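Local coordinates for RimK domain protein ATP-grasp (Sphaerobacter thermophilus, PDB 5I47), which probably binds ATP and works as an ATP-grasp ligase of the RimK family, joining a carboxylate to an amine, at residues B[130-135]-B[168-173]. Sequence-based numbering, arbitrary orientation.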
loop_
_atom_site.group_PDB
_atom_site.type_symbol
_atom_site.label_atom_id
_atom_site.label_comp_id
_atom_site.label_asym_id
_atom_site.label_seq_id
_atom_site.Cartn_x
_atom_site.Cartn_y
_atom_site.Cartn_z
ATOM N N VAL B 130 -14.153 0.164 -16.312
ATOM C CA VAL B 130 -14.012 -0.748 -15.183
ATOM C C VAL B 130 -13.491 0.033 -13.984
ATOM O O VAL B 130 -12.661 0.936 -14.131
ATOM C CB VAL B 130 -13.078 -1.934 -15.506
ATOM C CG1 VAL B 130 -13.743 -2.885 -16.476
ATOM C CG2 VAL B 130 -11.761 -1.439 -16.074
ATOM N N LEU B 131 -13.998 -0.304 -12.802
ATOM C CA LEU B 131 -13.519 0.262 -11.548
ATOM C C LEU B 131 -12.544 -0.713 -10.908
ATOM O O LEU B 131 -12.876 -1.884 -10.699
ATOM C CB LEU B 131 -14.668 0.553 -10.580
ATOM C CG LEU B 131 -15.760 1.543 -10.987
ATOM C CD1 LEU B 131 -16.649 1.839 -9.798
ATOM C CD2 LEU B 131 -15.163 2.819 -11.538
ATOM N N LYS B 132 -11.346 -0.229 -10.597
ATOM C CA LYS B 132 -10.303 -1.041 -9.987
ATOM C C LYS B 132 -9.786 -0.310 -8.760
ATOM O O LYS B 132 -9.357 0.843 -8.862
ATOM C CB LYS B 132 -9.154 -1.306 -10.966
ATOM C CG LYS B 132 -9.538 -2.044 -12.234
ATOM C CD LYS B 132 -8.319 -2.247 -13.130
ATOM C CE LYS B 132 -8.643 -3.088 -14.361
ATOM N NZ LYS B 132 -7.417 -3.336 -15.178
ATOM N N SER B 133 -9.830 -0.972 -7.609
ATOM C CA SER B 133 -9.170 -0.432 -6.430
ATOM C C SER B 133 -7.677 -0.274 -6.699
ATOM O O SER B 133 -7.082 -1.032 -7.471
ATOM C CB SER B 133 -9.403 -1.347 -5.226
ATOM O OG SER B 133 -9.176 -2.705 -5.566
ATOM N N LEU B 134 -7.071 0.735 -6.061
ATOM C CA LEU B 134 -5.651 1.001 -6.282
ATOM C C LEU B 134 -4.793 -0.195 -5.901
ATOM O O LEU B 134 -3.721 -0.403 -6.482
ATOM C CB LEU B 134 -5.205 2.234 -5.493
ATOM C CG LEU B 134 -5.967 3.546 -5.684
ATOM C CD1 LEU B 134 -5.192 4.705 -5.081
ATOM C CD2 LEU B 134 -6.258 3.802 -7.150
ATOM N N THR B 135 -5.245 -0.989 -4.936
ATOM C CA THR B 135 -4.550 -2.182 -4.481
ATOM C C THR B 135 -5.421 -3.397 -4.762
ATOM O O THR B 135 -6.635 -3.361 -4.536
ATOM C CB THR B 135 -4.226 -2.087 -2.986
ATOM O OG1 THR B 135 -3.146 -1.164 -2.795
ATOM C CG2 THR B 135 -3.844 -3.450 -2.413
ATOM N N LEU B 168 -9.673 3.405 -9.593
ATOM C CA LEU B 168 -9.268 3.693 -10.963
ATOM C C LEU B 168 -10.469 3.522 -11.883
ATOM O O LEU B 168 -11.127 2.476 -11.865
ATOM C CB LEU B 168 -8.142 2.761 -11.416
ATOM C CG LEU B 168 -6.794 2.787 -10.692
ATOM C CD1 LEU B 168 -5.889 1.709 -11.256
ATOM C CD2 LEU B 168 -6.138 4.150 -10.812
ATOM N N VAL B 169 -10.756 4.547 -12.677
ATOM C CA VAL B 169 -11.768 4.475 -13.724
ATOM C C VAL B 169 -11.025 4.255 -15.034
ATOM O O VAL B 169 -10.369 5.167 -15.548
ATOM C CB VAL B 169 -12.637 5.740 -13.765
ATOM C CG1 VAL B 169 -13.643 5.653 -14.899
ATOM C CG2 VAL B 169 -13.356 5.929 -12.437
ATOM N N GLN B 170 -11.102 3.036 -15.564
ATOM C CA GLN B 170 -10.290 2.623 -16.700
ATOM C C GLN B 170 -11.184 2.234 -17.866
ATOM O O GLN B 170 -12.176 1.519 -17.683
ATOM C CB GLN B 170 -9.378 1.451 -16.323
ATOM C CG GLN B 170 -8.358 1.094 -17.388
ATOM C CD GLN B 170 -7.405 0.003 -16.943
ATOM O OE1 GLN B 170 -7.793 -1.156 -16.805
ATOM N NE2 GLN B 170 -6.151 0.372 -16.705
ATOM N N GLN B 171 -10.826 2.701 -19.059
ATOM C CA GLN B 171 -11.583 2.358 -20.253
ATOM C C GLN B 171 -11.582 0.850 -20.469
ATOM O O GLN B 171 -10.579 0.169 -20.234
ATOM C CB GLN B 171 -10.997 3.070 -21.472
ATOM C CG GLN B 171 -11.643 2.689 -22.793
ATOM C CD GLN B 171 -11.282 3.648 -23.908
ATOM O OE1 GLN B 171 -10.312 3.439 -24.639
ATOM N NE2 GLN B 171 -12.063 4.714 -24.043
ATOM N N PHE B 172 -12.723 0.327 -20.906
ATOM C CA PHE B 172 -12.877 -1.096 -21.169
ATOM C C PHE B 172 -12.644 -1.373 -22.647
ATOM O O PHE B 172 -13.280 -0.755 -23.507
ATOM C CB PHE B 172 -14.263 -1.589 -20.757
ATOM C CG PHE B 172 -14.415 -3.079 -20.832
ATOM C CD1 PHE B 172 -13.844 -3.892 -19.867
ATOM C CD2 PHE B 172 -15.118 -3.669 -21.869
ATOM C CE1 PHE B 172 -13.976 -5.266 -19.929
ATOM C CE2 PHE B 172 -15.254 -5.045 -21.937
ATOM C CZ PHE B 172 -14.681 -5.843 -20.965
ATOM N N ILE B 173 -11.734 -2.297 -22.934
ATOM C CA ILE B 173 -11.440 -2.702 -24.305
ATOM C C ILE B 173 -11.894 -4.145 -24.479
ATOM O O ILE B 173 -11.167 -5.069 -24.091
ATOM C CB ILE B 173 -9.948 -2.533 -24.625
ATOM C CG1 ILE B 173 -9.449 -1.174 -24.127
ATOM C CG2 ILE B 173 -9.708 -2.683 -26.122
ATOM C CD1 ILE B 173 -7.976 -0.937 -24.359
#
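Lys132 and Leu168 form an antiparallel hydrogen-bonded pair, for two backbone bonds close between them: Leu168 N to Lys132 O at 2.7 Å and Lys132 N to Leu168 O at 3.0 Å. Val130 and Gln170 form the next such pair, again with a bond in each direction. From this frame the Lys132 side chain can be traced outward. Lys132 CB lies 4.2 Å from Leu168 CB. CG stands anti to the carbonyl carbon (chi1 -60°), and the extended chain beyond it leads toward Gln170. Lys132 CD comes within 3.9 Å of Gln170 OE1, and CE within 3.2 Å. Lys132 NZ donates to that same Gln170 OE1 at 2.7 Å, tilted 23° from the amide plane. Because Gln170 NE2 is hydrogen-bonded to Thr109 OG1, the amide is held with its oxygen toward the lysine. The two strands are the inner pair of the four-stranded antiparallel sheet of the ATP-grasp fold, and Lys132 and Gln170 both touch Val249 of strand 246-253 in the larger sheet; in ATP-grasp relatives the nucleotide sits between these two sheets. An alanine in place of Lys132 is likely to leave Gln170 OE1 without this donor and open a gap beside Val249. On the reverse face, Leu131 CD2 meets Val169 CG2 at 3.7 Å, the two side chains running side by side; helix 115-125 covers Val169 through Ile118, Ala121 and Ile122. Past the strand end, the Phe172 side chain crosses that of Val130 at about a right angle, and Val130 CG1 approaches ring atom CD1 obliquely at 3.5 Å.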